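Local atomic coordinates of peptide synthetase, module 7 (Actinoplanes teichomyceticus, PDB entry 4TX3), a protein that forms part of a nonribosomal peptide synthetase, where this condensation-type domain probably helps to recruit the oxygenases that crosslink the peptide. Residues B[6-11]-B[292-297]; B[83-88]-B[179-184]; B[198-203]-B[337-342]; B[267-272]-B[361-366]. All coordinates share one frame; numbering follows the deposited sequence.

Contact 1 (B[6-11]-B[292-297])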
loop_
_atom_site.group_PDB
_atom_site.type_symbol
_atom_site.label_atom_id
_atom_site.label_comp_id
_atom_site.label_asym_id
_atom_site.label_seq_id
_atom_site.Cartn_x
_atom_site.Cartn_y
_atom_site.Cartn_z
ATOM N N PRO B 6 13.301 -1.107 24.669
ATOM C CA PRO B 6 13.798 -2.456 24.378
ATOM C C PRO B 6 13.530 -2.845 22.921
ATOM O O PRO B 6 12.662 -2.278 22.267
ATOM C CB PRO B 6 13.010 -3.342 25.350
ATOM C CG PRO B 6 11.790 -2.530 25.688
ATOM C CD PRO B 6 12.239 -1.110 25.685
ATOM N N ALA B 7 14.289 -3.792 22.407
ATOM C CA ALA B 7 14.054 -4.265 21.058
ATOM C C ALA B 7 12.692 -4.923 20.950
ATOM O O ALA B 7 12.291 -5.719 21.799
ATOM C CB ALA B 7 15.129 -5.234 20.634
ATOM N N LEU B 8 11.980 -4.558 19.892
ATOM C CA LEU B 8 10.762 -5.246 19.514
ATOM C C LEU B 8 11.171 -6.467 18.697
ATOM O O LEU B 8 11.694 -6.344 17.598
ATOM C CB LEU B 8 9.844 -4.309 18.731
ATOM C CG LEU B 8 8.583 -4.891 18.088
ATOM C CD1 LEU B 8 7.660 -5.487 19.134
ATOM C CD2 LEU B 8 7.852 -3.836 17.252
ATOM N N GLU B 9 10.975 -7.653 19.251
ATOM C CA GLU B 9 11.384 -8.859 18.544
ATOM C C GLU B 9 10.562 -10.054 18.994
ATOM O O GLU B 9 9.860 -9.992 20.006
ATOM C CB GLU B 9 12.882 -9.130 18.757
ATOM C CG GLU B 9 13.296 -9.392 20.202
ATOM C CD GLU B 9 14.770 -9.761 20.323
ATOM O OE1 GLU B 9 15.310 -9.774 21.449
ATOM O OE2 GLU B 9 15.400 -10.043 19.287
ATOM N N ALA B 10 10.638 -11.135 18.223
ATOM C CA ALA B 10 10.011 -12.393 18.602
ATOM C C ALA B 10 10.545 -12.806 19.959
ATOM O O ALA B 10 11.718 -12.613 20.254
ATOM C CB ALA B 10 10.287 -13.463 17.565
ATOM N N VAL B 11 9.689 -13.378 20.788
ATOM C CA VAL B 11 10.070 -13.673 22.160
ATOM C C VAL B 11 9.561 -15.055 22.539
ATOM O O VAL B 11 8.506 -15.460 22.080
ATOM C CB VAL B 11 9.514 -12.569 23.105
ATOM C CG1 VAL B 11 9.103 -13.121 24.454
ATOM C CG2 VAL B 11 10.517 -11.418 23.225
ATOM N N GLU B 292 4.413 3.647 11.567
ATOM C CA GLU B 292 4.768 3.091 10.257
ATOM C C GLU B 292 6.252 2.718 10.169
ATOM O O GLU B 292 6.653 1.916 9.324
ATOM C CB GLU B 292 4.413 4.079 9.147
ATOM C CG GLU B 292 5.301 5.325 9.101
ATOM C CD GLU B 292 4.929 6.292 7.970
ATOM O OE1 GLU B 292 3.813 6.177 7.406
ATOM O OE2 GLU B 292 5.764 7.164 7.635
ATOM N N ASP B 293 7.060 3.298 11.053
ATOM C CA ASP B 293 8.474 2.951 11.156
ATOM C C ASP B 293 8.684 1.517 11.648
ATOM O O ASP B 293 9.674 0.874 11.294
ATOM C CB ASP B 293 9.201 3.928 12.096
ATOM C CG ASP B 293 9.404 5.311 11.474
ATOM O OD1 ASP B 293 9.271 5.447 10.233
ATOM O OD2 ASP B 293 9.701 6.267 12.232
ATOM N N LEU B 294 7.766 1.027 12.481
ATOM C CA LEU B 294 7.834 -0.348 12.966
ATOM C C LEU B 294 7.403 -1.310 11.869
ATOM O O LEU B 294 6.225 -1.638 11.756
ATOM C CB LEU B 294 6.971 -0.519 14.222
ATOM C CG LEU B 294 7.364 0.384 15.403
ATOM C CD1 LEU B 294 6.656 -0.022 16.672
ATOM C CD2 LEU B 294 8.866 0.377 15.623
ATOM N N ILE B 295 8.362 -1.753 11.059
ATOM C CA ILE B 295 8.046 -2.508 9.845
ATOM C C ILE B 295 7.388 -3.877 10.088
ATOM O O ILE B 295 6.522 -4.302 9.307
ATOM C CB ILE B 295 9.315 -2.685 8.968
ATOM C CG1 ILE B 295 9.537 -1.424 8.148
ATOM C CG2 ILE B 295 9.196 -3.881 8.039
ATOM C CD1 ILE B 295 10.436 -1.646 6.924
ATOM N N ASP B 296 7.752 -4.546 11.176
ATOM C CA ASP B 296 7.173 -5.843 11.490
ATOM C C ASP B 296 5.707 -5.808 11.901
ATOM O O ASP B 296 5.062 -6.857 11.933
ATOM C CB ASP B 296 7.974 -6.526 12.594
ATOM C CG ASP B 296 9.288 -7.085 12.094
ATOM O OD1 ASP B 296 9.473 -7.151 10.861
ATOM O OD2 ASP B 296 10.136 -7.457 12.936
ATOM N N LEU B 297 5.184 -4.631 12.238
ATOM C CA LEU B 297 3.764 -4.511 12.572
ATOM C C LEU B 297 2.846 -4.336 11.354
ATOM O O LEU B 297 1.637 -4.582 11.458
ATOM C CB LEU B 297 3.534 -3.337 13.522
ATOM C CG LEU B 297 4.387 -3.267 14.785
ATOM C CD1 LEU B 297 4.014 -2.017 15.559
ATOM C CD2 LEU B 297 4.197 -4.516 15.626
#
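Leu-294, the centre of an inverse gamma turn in the loop between strands 281-288 and 306-313, turns its side chain toward Leu-8 of the extended N-terminal run 6-11. The contact is a small aliphatic cluster of three leucines, in which one methyl of Leu-8 does all the touching. Its CD2 lies 4.0 Å from CD1 of Leu-294 and 4.1 Å from CD2 of Leu-297. With CG trans to the backbone N (chi1 172°), Leu-8 projects from its extended backbone and brings that methyl against both partners. Leu-294 lies roughly perpendicular to it, whereas Leu-297 approaches at a slant. In a condensation-type fold of two chloramphenicol acetyltransferase-like lobes, the loop 292-297 belongs to the C-terminal half, while 6-11 leads toward helix 21-28 at the start of the chain, and the cluster thus ties the N-terminal arm to a turn of the distant half. Just after the gamma turn, Leu-297 N bonds to Leu-294 O at 3.2 Å; the chain folds back there, and both leucines meet the same methyl. Leu-8 and Leu-294 are partly exposed while Leu-297 is buried, and leucine gives each place apolar surface. Leu-8 also rests on Leu-178 and Trp-186. Beyond the leucines, the loop turns acidic: Glu-292 and Asp-293 form salt bridges with basic side chains of the chain of another protein.

Contact 2 (B[83-88]-B[179-184])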
loop_
_atom_site.group_PDB
_atom_site.type_symbol
_atom_site.label_atom_id
_atom_site.label_comp_id
_atom_site.label_asym_id
_atom_site.label_seq_id
_atom_site.Cartn_x
_atom_site.Cartn_y
_atom_site.Cartn_z
ATOM N N GLN B 83 -3.530 -13.347 27.952
ATOM C CA GLN B 83 -3.898 -13.808 26.626
ATOM C C GLN B 83 -3.678 -15.318 26.536
ATOM O O GLN B 83 -2.547 -15.791 26.598
ATOM C CB GLN B 83 -3.094 -13.075 25.551
ATOM C CG GLN B 83 -3.211 -11.573 25.639
ATOM C CD GLN B 83 -2.748 -10.867 24.379
ATOM O OE1 GLN B 83 -3.226 -11.154 23.284
ATOM N NE2 GLN B 83 -1.793 -9.944 24.529
ATOM N N HIS B 84 -4.765 -16.070 26.425
ATOM C CA HIS B 84 -4.667 -17.500 26.178
ATOM C C HIS B 84 -4.730 -17.827 24.671
ATOM O O HIS B 84 -5.791 -17.760 24.035
ATOM C CB HIS B 84 -5.764 -18.263 26.916
ATOM C CG HIS B 84 -5.589 -19.749 26.853
ATOM N ND1 HIS B 84 -5.568 -20.546 27.976
ATOM C CD2 HIS B 84 -5.391 -20.581 25.800
ATOM C CE1 HIS B 84 -5.379 -21.803 27.618
ATOM N NE2 HIS B 84 -5.266 -21.851 26.304
ATOM N N ILE B 85 -3.590 -18.220 24.122
ATOM C CA ILE B 85 -3.468 -18.459 22.695
ATOM C C ILE B 85 -3.765 -19.915 22.358
ATOM O O ILE B 85 -3.007 -20.804 22.698
ATOM C CB ILE B 85 -2.058 -18.060 22.224
ATOM C CG1 ILE B 85 -1.827 -16.569 22.521
ATOM C CG2 ILE B 85 -1.853 -18.385 20.756
ATOM C CD1 ILE B 85 -0.364 -16.130 22.415
ATOM N N HIS B 86 -4.886 -20.153 21.696
ATOM C CA HIS B 86 -5.248 -21.496 21.261
ATOM C C HIS B 86 -4.510 -21.873 19.971
ATOM O O HIS B 86 -4.126 -20.997 19.194
ATOM C CB HIS B 86 -6.766 -21.591 21.063
ATOM C CG HIS B 86 -7.558 -21.232 22.284
ATOM N ND1 HIS B 86 -8.044 -22.178 23.163
ATOM C CD2 HIS B 86 -7.930 -20.027 22.786
ATOM C CE1 HIS B 86 -8.689 -21.575 24.147
ATOM N NE2 HIS B 86 -8.638 -20.269 23.943
ATOM N N ASP B 87 -4.305 -23.171 19.762
ATOM C CA ASP B 87 -3.719 -23.689 18.524
ATOM C C ASP B 87 -4.510 -23.328 17.275
ATOM O O ASP B 87 -3.932 -23.144 16.202
ATOM C CB ASP B 87 -3.611 -25.206 18.574
ATOM C CG ASP B 87 -2.466 -25.676 19.421
ATOM O OD1 ASP B 87 -1.566 -24.854 19.721
ATOM O OD2 ASP B 87 -2.468 -26.874 19.772
ATOM N N ALA B 88 -5.832 -23.272 17.405
ATOM C CA ALA B 88 -6.689 -22.898 16.288
ATOM C C ALA B 88 -7.970 -22.179 16.721
ATOM O O ALA B 88 -8.352 -22.185 17.899
ATOM C CB ALA B 88 -7.036 -24.120 15.474
ATOM N N GLN B 179 4.170 -12.059 16.311
ATOM C CA GLN B 179 2.777 -12.227 16.742
ATOM C C GLN B 179 2.402 -11.156 17.777
ATOM O O GLN B 179 3.288 -10.552 18.385
ATOM C CB GLN B 179 2.564 -13.621 17.326
ATOM C CG GLN B 179 2.769 -14.718 16.316
ATOM C CD GLN B 179 1.691 -14.740 15.250
ATOM O OE1 GLN B 179 0.573 -14.224 15.444
ATOM N NE2 GLN B 179 2.019 -15.344 14.111
ATOM N N PHE B 180 1.107 -10.927 17.998
ATOM C CA PHE B 180 0.704 -9.837 18.892
ATOM C C PHE B 180 1.263 -9.982 20.309
ATOM O O PHE B 180 1.535 -8.988 20.960
ATOM C CB PHE B 180 -0.818 -9.695 18.971
ATOM C CG PHE B 180 -1.250 -8.413 19.637
ATOM C CD1 PHE B 180 -1.061 -7.193 18.999
ATOM C CD2 PHE B 180 -1.787 -8.418 20.910
ATOM C CE1 PHE B 180 -1.418 -5.997 19.619
ATOM C CE2 PHE B 180 -2.154 -7.228 21.535
ATOM C CZ PHE B 180 -1.976 -6.017 20.887
ATOM N N ALA B 181 1.432 -11.217 20.779
ATOM C CA ALA B 181 1.990 -11.471 22.109
ATOM C C ALA B 181 3.397 -10.880 22.255
ATOM O O ALA B 181 3.795 -10.469 23.357
ATOM C CB ALA B 181 2.022 -12.976 22.396
ATOM N N ASP B 182 4.146 -10.854 21.148
ATOM C CA ASP B 182 5.483 -10.261 21.131
ATOM C C ASP B 182 5.412 -8.729 21.329
ATOM O O ASP B 182 6.247 -8.144 22.015
ATOM C CB ASP B 182 6.203 -10.601 19.821
ATOM C CG ASP B 182 6.299 -12.119 19.562
ATOM O OD1 ASP B 182 6.629 -12.887 20.494
ATOM O OD2 ASP B 182 6.038 -12.547 18.414
ATOM N N TYR B 183 4.418 -8.090 20.718
ATOM C CA TYR B 183 4.153 -6.666 20.932
ATOM C C TYR B 183 3.741 -6.393 22.387
ATOM O O TYR B 183 4.252 -5.463 23.017
ATOM C CB TYR B 183 3.063 -6.167 19.969
ATOM C CG TYR B 183 2.776 -4.695 20.092
ATOM C CD1 TYR B 183 3.655 -3.749 19.569
ATOM C CD2 TYR B 183 1.634 -4.242 20.747
ATOM C CE1 TYR B 183 3.399 -2.374 19.699
ATOM C CE2 TYR B 183 1.370 -2.880 20.889
ATOM C CZ TYR B 183 2.249 -1.948 20.358
ATOM O OH TYR B 183 1.986 -0.593 20.502
ATOM N N ALA B 184 2.828 -7.210 22.915
ATOM C CA ALA B 184 2.348 -7.056 24.290
ATOM C C ALA B 184 3.479 -7.149 25.318
ATOM O O ALA B 184 3.509 -6.393 26.295
ATOM C CB ALA B 184 1.276 -8.099 24.599
#
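The carboxamide of Gln-83 meets the ring of Phe-180 at its edge, with OE1 near the ring plane and 3.9 Å from CD2. The amide and ring planes are 57° apart. Phe-304 packs against the same phenylalanine edge-to-face. A second flat pair lies at the strand and just past it, where CD2 of His-84 sits over the centre of one face of the His-86 ring, 3.7 Å above it. From the amide, NE2 also lies 3.6 Å from CB of Ala-184, one helical turn beyond Phe-180. The long chain of Gln-83, stretched out beyond CG, carries the amide that far, and its polar ends are occupied: NE2 donates to Pro-18 O, while OE1 has a weak bond from Gln-23. Strand 84-85 pairs with 72-73 in a two-stranded sheet of the condensation-type fold, and Gln-83 and Ile-85 point toward the start of helix 180-191. Here Ile-85 puts CD1 4.0 Å from CB of Ala-181; small alanines on this helix face let the strand come close. Gln-179 is the N-cap, and its N donates to OD2 of Asp-182 at 2.9 Å, one half of a capping box, the N3 side chain accepting from the N-cap N-H. The bond is fairly straight at 154°, and it reaches the carboxylate from its anti side, tilted 25° from the plane. Asp-182 OD1 takes the N-H of Val-11.

Contact 3 (B[198-203]-B[337-342])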
loop_
_atom_site.group_PDB
_atom_site.type_symbol
_atom_site.label_atom_id
_atom_site.label_comp_id
_atom_site.label_asym_id
_atom_site.label_seq_id
_atom_site.Cartn_x
_atom_site.Cartn_y
_atom_site.Cartn_z
ATOM N N ASP B 198 15.720 7.176 35.318
ATOM C CA ASP B 198 16.117 7.851 34.086
ATOM C C ASP B 198 15.558 7.153 32.835
ATOM O O ASP B 198 16.018 7.395 31.714
ATOM C CB ASP B 198 17.646 7.957 34.004
ATOM C CG ASP B 198 18.343 6.627 34.238
ATOM O OD1 ASP B 198 17.717 5.712 34.828
ATOM O OD2 ASP B 198 19.527 6.509 33.846
ATOM N N SER B 199 14.568 6.294 33.029
ATOM C CA SER B 199 13.988 5.554 31.916
ATOM C C SER B 199 13.140 6.418 30.994
ATOM O O SER B 199 12.669 7.498 31.366
ATOM C CB SER B 199 13.122 4.422 32.421
ATOM O OG SER B 199 11.915 4.957 32.925
ATOM N N LEU B 200 12.948 5.902 29.782
ATOM C CA LEU B 200 12.082 6.503 28.779
ATOM C C LEU B 200 10.666 6.747 29.309
ATOM O O LEU B 200 10.158 7.867 29.281
ATOM C CB LEU B 200 12.022 5.602 27.545
ATOM C CG LEU B 200 11.078 6.148 26.483
ATOM C CD1 LEU B 200 11.569 7.523 26.045
ATOM C CD2 LEU B 200 10.999 5.200 25.302
ATOM N N ILE B 201 10.046 5.685 29.802
ATOM C CA ILE B 201 8.682 5.760 30.287
ATOM C C ILE B 201 8.496 6.849 31.363
ATOM O O ILE B 201 7.477 7.531 31.368
ATOM C CB ILE B 201 8.224 4.385 30.824
ATOM C CG1 ILE B 201 6.711 4.369 31.050
ATOM C CG2 ILE B 201 8.975 4.019 32.056
ATOM C CD1 ILE B 201 5.918 4.608 29.770
ATOM N N ASN B 202 9.490 7.047 32.234
ATOM C CA ASN B 202 9.384 8.061 33.281
ATOM C C ASN B 202 9.399 9.468 32.706
ATOM O O ASN B 202 8.621 10.328 33.124
ATOM C CB ASN B 202 10.505 7.906 34.308
ATOM C CG ASN B 202 10.156 6.912 35.390
ATOM O OD1 ASN B 202 8.990 6.741 35.735
ATOM N ND2 ASN B 202 11.159 6.232 35.914
ATOM N N ASP B 203 10.277 9.690 31.735
ATOM C CA ASP B 203 10.309 10.948 31.008
ATOM C C ASP B 203 8.954 11.265 30.359
ATOM O O ASP B 203 8.542 12.428 30.289
ATOM C CB ASP B 203 11.394 10.909 29.939
ATOM C CG ASP B 203 11.526 12.223 29.204
ATOM O OD1 ASP B 203 11.633 13.259 29.888
ATOM O OD2 ASP B 203 11.497 12.230 27.953
ATOM N N HIS B 337 6.186 11.753 22.732
ATOM C CA HIS B 337 5.963 10.997 23.952
ATOM C C HIS B 337 4.819 10.002 23.807
ATOM O O HIS B 337 3.932 9.948 24.666
ATOM C CB HIS B 337 5.688 11.960 25.101
ATOM C CG HIS B 337 6.697 13.065 25.210
ATOM N ND1 HIS B 337 7.864 12.937 25.935
ATOM C CD2 HIS B 337 6.715 14.311 24.686
ATOM C CE1 HIS B 337 8.557 14.056 25.848
ATOM N NE2 HIS B 337 7.884 14.907 25.099
ATOM N N LEU B 338 4.851 9.210 22.729
ATOM C CA LEU B 338 3.735 8.320 22.391
ATOM C C LEU B 338 3.922 6.862 22.803
ATOM O O LEU B 338 3.047 6.040 22.557
ATOM C CB LEU B 338 3.465 8.371 20.893
ATOM C CG LEU B 338 2.994 9.721 20.365
ATOM C CD1 LEU B 338 2.556 9.574 18.914
ATOM C CD2 LEU B 338 1.867 10.263 21.251
ATOM N N ASP B 339 5.049 6.540 23.430
ATOM C CA ASP B 339 5.292 5.181 23.918
ATOM C C ASP B 339 4.398 4.833 25.118
ATOM O O ASP B 339 4.022 3.675 25.291
ATOM C CB ASP B 339 6.775 5.005 24.280
ATOM C CG ASP B 339 7.696 5.200 23.076
ATOM O OD1 ASP B 339 7.853 4.246 22.285
ATOM O OD2 ASP B 339 8.254 6.309 22.903
ATOM N N VAL B 340 4.049 5.819 25.943
ATOM C CA VAL B 340 3.017 5.586 26.944
ATOM C C VAL B 340 1.709 5.319 26.248
ATOM O O VAL B 340 1.276 6.126 25.419
ATOM C CB VAL B 340 2.749 6.774 27.888
ATOM C CG1 VAL B 340 2.139 6.261 29.166
ATOM C CG2 VAL B 340 3.967 7.529 28.184
ATOM N N PRO B 341 1.062 4.200 26.583
ATOM C CA PRO B 341 -0.285 4.020 26.044
ATOM C C PRO B 341 -1.199 5.081 26.619
ATOM O O PRO B 341 -1.081 5.434 27.797
ATOM C CB PRO B 341 -0.688 2.616 26.519
ATOM C CG PRO B 341 0.574 1.975 26.961
ATOM C CD PRO B 341 1.482 3.075 27.426
ATOM N N PHE B 342 -2.085 5.597 25.780
ATOM C CA PHE B 342 -3.116 6.514 26.232
ATOM C C PHE B 342 -3.905 5.992 27.437
ATOM O O PHE B 342 -4.280 6.758 28.319
ATOM C CB PHE B 342 -4.082 6.807 25.091
ATOM C CG PHE B 342 -5.353 7.439 25.543
ATOM C CD1 PHE B 342 -5.396 8.798 25.834
ATOM C CD2 PHE B 342 -6.505 6.675 25.706
ATOM C CE1 PHE B 342 -6.557 9.391 26.268
ATOM C CE2 PHE B 342 -7.664 7.265 26.131
ATOM C CZ PHE B 342 -7.695 8.631 26.414
#
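Ile-201 and Val-340 cross at about a right angle, the tip of the isoleucine running against the flank of the valine. CD1 of Ile-201 lies over the side of Val-340 formed by CA, CG1 and CG2, nearest CG2 at 3.9 Å. CG1 of Ile-201 is anti to the backbone N (chi1 -168°), which swings the ethyl arm from the helix flank toward the loop. Leu-200 also lies across its partner, its CD2 passing 3.8 Å from OD2 of Asp-339. That contact is purely van der Waals: the carboxylate is held by Gln-204 NE2 on OD2 and by a salt bridge from Arg-5 to OD1. Here the start of helix 200-211, with the residues before it, meets the loop after helix 320-334, which is in the C-terminal half of the condensation-type fold. Ser-199 caps the helix, its OG accepting from Asn-202 N at 3.3 Å, a job for which a short hydroxyl side chain is well shaped. At the outer end Asp-203 and His-337 approach obliquely, with carboxylate and ring planes 59° apart. OD2 of Asp-203 lies near the ring plane, at the edge, but 4.2 Å from ND1 of His-337 and not in contact with it, though the carboxylate might favour a protonated imidazole. Phe-207 stacks on that ring, and Gln-204 OE1 accepts from Val-340 N, so one glutamine grips two successive loop residues.

Contact 4 (B[267-272]-B[361-366])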
loop_
_atom_site.group_PDB
_atom_site.type_symbol
_atom_site.label_atom_id
_atom_site.label_comp_id
_atom_site.label_asym_id
_atom_site.label_seq_id
_atom_site.Cartn_x
_atom_site.Cartn_y
_atom_site.Cartn_z
ATOM N N ALA B 267 -7.465 23.299 14.760
ATOM C CA ALA B 267 -7.547 24.679 15.238
ATOM C C ALA B 267 -8.977 25.189 15.124
ATOM O O ALA B 267 -9.579 25.627 16.107
ATOM C CB ALA B 267 -6.606 25.566 14.458
ATOM N N ALA B 268 -9.515 25.109 13.909
ATOM C CA ALA B 268 -10.848 25.604 13.612
ATOM C C ALA B 268 -11.920 25.004 14.534
ATOM O O ALA B 268 -12.759 25.729 15.077
ATOM C CB ALA B 268 -11.181 25.319 12.148
ATOM N N LEU B 269 -11.882 23.685 14.712
ATOM C CA LEU B 269 -12.813 22.998 15.609
ATOM C C LEU B 269 -12.685 23.494 17.058
ATOM O O LEU B 269 -13.696 23.658 17.760
ATOM C CB LEU B 269 -12.591 21.484 15.559
ATOM C CG LEU B 269 -13.416 20.642 16.540
ATOM C CD1 LEU B 269 -14.901 20.738 16.269
ATOM C CD2 LEU B 269 -12.962 19.191 16.520
ATOM N N ALA B 270 -11.448 23.735 17.499
ATOM C CA ALA B 270 -11.222 24.233 18.850
ATOM C C ALA B 270 -11.849 25.626 18.997
ATOM O O ALA B 270 -12.431 25.948 20.037
ATOM C CB ALA B 270 -9.714 24.263 19.191
ATOM N N MET B 271 -11.738 26.452 17.959
ATOM C CA MET B 271 -12.358 27.774 17.994
ATOM C C MET B 271 -13.873 27.634 18.035
ATOM O O MET B 271 -14.567 28.426 18.684
ATOM C CB MET B 271 -11.954 28.616 16.784
ATOM C CG MET B 271 -10.533 29.108 16.834
ATOM S SD MET B 271 -10.048 29.779 15.233
ATOM C CE MET B 271 -10.269 31.549 15.484
ATOM N N LEU B 272 -14.385 26.624 17.342
ATOM C CA LEU B 272 -15.822 26.416 17.301
ATOM C C LEU B 272 -16.336 26.019 18.668
ATOM O O LEU B 272 -17.380 26.498 19.104
ATOM C CB LEU B 272 -16.193 25.362 16.263
ATOM C CG LEU B 272 -17.672 24.990 16.142
ATOM C CD1 LEU B 272 -18.548 26.198 15.794
ATOM C CD2 LEU B 272 -17.845 23.896 15.121
ATOM N N TYR B 361 -10.537 13.106 26.875
ATOM C CA TYR B 361 -11.269 13.841 25.844
ATOM C C TYR B 361 -12.552 13.156 25.411
ATOM O O TYR B 361 -12.676 11.937 25.465
ATOM C CB TYR B 361 -10.384 14.111 24.614
ATOM C CG TYR B 361 -9.976 12.893 23.819
ATOM C CD1 TYR B 361 -8.850 12.153 24.170
ATOM C CD2 TYR B 361 -10.704 12.497 22.695
ATOM C CE1 TYR B 361 -8.471 11.045 23.432
ATOM C CE2 TYR B 361 -10.337 11.390 21.951
ATOM C CZ TYR B 361 -9.217 10.668 22.323
ATOM O OH TYR B 361 -8.845 9.566 21.577
ATOM N N GLN B 362 -13.506 13.973 24.976
ATOM C CA GLN B 362 -14.827 13.510 24.598
ATOM C C GLN B 362 -15.140 13.910 23.146
ATOM O O GLN B 362 -16.161 13.495 22.571
ATOM C CB GLN B 362 -15.879 14.069 25.566
ATOM C CG GLN B 362 -15.703 13.631 27.021
ATOM C CD GLN B 362 -14.588 14.378 27.736
ATOM O OE1 GLN B 362 -14.478 15.594 27.626
ATOM N NE2 GLN B 362 -13.748 13.647 28.463
ATOM N N VAL B 363 -14.256 14.721 22.563
ATOM C CA VAL B 363 -14.362 15.129 21.167
ATOM C C VAL B 363 -13.163 14.622 20.376
ATOM O O VAL B 363 -12.017 14.886 20.750
ATOM C CB VAL B 363 -14.444 16.657 21.022
ATOM C CG1 VAL B 363 -14.659 17.049 19.546
ATOM C CG2 VAL B 363 -15.552 17.203 21.906
ATOM N N GLY B 364 -13.422 13.893 19.288
ATOM C CA GLY B 364 -12.355 13.343 18.474
ATOM C C GLY B 364 -12.331 13.916 17.070
ATOM O O GLY B 364 -13.379 14.288 16.520
ATOM N N LEU B 365 -11.138 13.989 16.480
ATOM C CA LEU B 365 -11.003 14.466 15.110
ATOM C C LEU B 365 -10.074 13.594 14.275
ATOM O O LEU B 365 -8.949 13.303 14.658
ATOM C CB LEU B 365 -10.509 15.909 15.086
ATOM C CG LEU B 365 -10.183 16.495 13.710
ATOM C CD1 LEU B 365 -11.385 16.451 12.803
ATOM C CD2 LEU B 365 -9.703 17.911 13.863
ATOM N N GLN B 366 -10.576 13.184 13.119
ATOM C CA GLN B 366 -9.833 12.371 12.170
ATOM C C GLN B 366 -9.836 13.075 10.808
ATOM O O GLN B 366 -10.891 13.342 10.254
ATOM C CB GLN B 366 -10.474 10.983 12.069
ATOM C CG GLN B 366 -9.515 9.825 12.087
ATOM C CD GLN B 366 -8.821 9.643 13.424
ATOM O OE1 GLN B 366 -9.361 9.963 14.500
ATOM N NE2 GLN B 366 -7.605 9.134 13.364
#
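Leu-269 of helix 261-278 reaches toward strand 363-369, its CD2 meeting CG1 of Val-363 tip to tip at 4.1 Å. In the leucine CG is trans to the backbone N (chi1 175°), and chi2 of 64° turns CD2 toward the strand. Val-363 answers in kind: with chi1 at -176°, CG1 is anti to the backbone N and is the methyl presented to the helix, while CG2 stands beside the N. The same CD2 of Leu-269 also rests on the stem of Leu-365, 4.3 Å from its CB. Val-363 and Leu-365 lie two residues apart and turn the same way, toward the helix, with side-chain-free Gly-364 between them. Beta-branched valine suits a strand, and leucine suits a helix that must span the gap to a sheet. This is helix-on-sheet packing in the C-terminal chloramphenicol acetyltransferase-like lobe, where Leu-269 also touches Ile-284 on strand 281-288, whose Gly-285 bonds to the backbones of Val-363 and Leu-365. Since every touching atom is an aliphatic carbon in the buried interior, the cohesion across this interface comes from dispersion and the exclusion of water, not from directional bonds.

Contacts 2 and 4 are buried. Contact 3 is partly buried and reaches solvent at Asp-203, and contact 1 is partly buried near the partner protein. Contact 4 is wholly aliphatic and belongs to the C-terminal lobe; contact 1 is aliphatic too but lies nearer the surface. Contact 2, on the opposite side of the chain's centre from contact 4, adds an amide whose polar ends are satisfied, and contact 3 combines an aliphatic core with carboxylates and a histidine beside it. Contacts 1 and 2 touch where Leu-297 packs on Tyr-183 of helix 180-191. Helix 200-211 of contact 3 follows that helix in the chain. Contacts 3 and 4 meet where Phe-342 packs on Tyr-361.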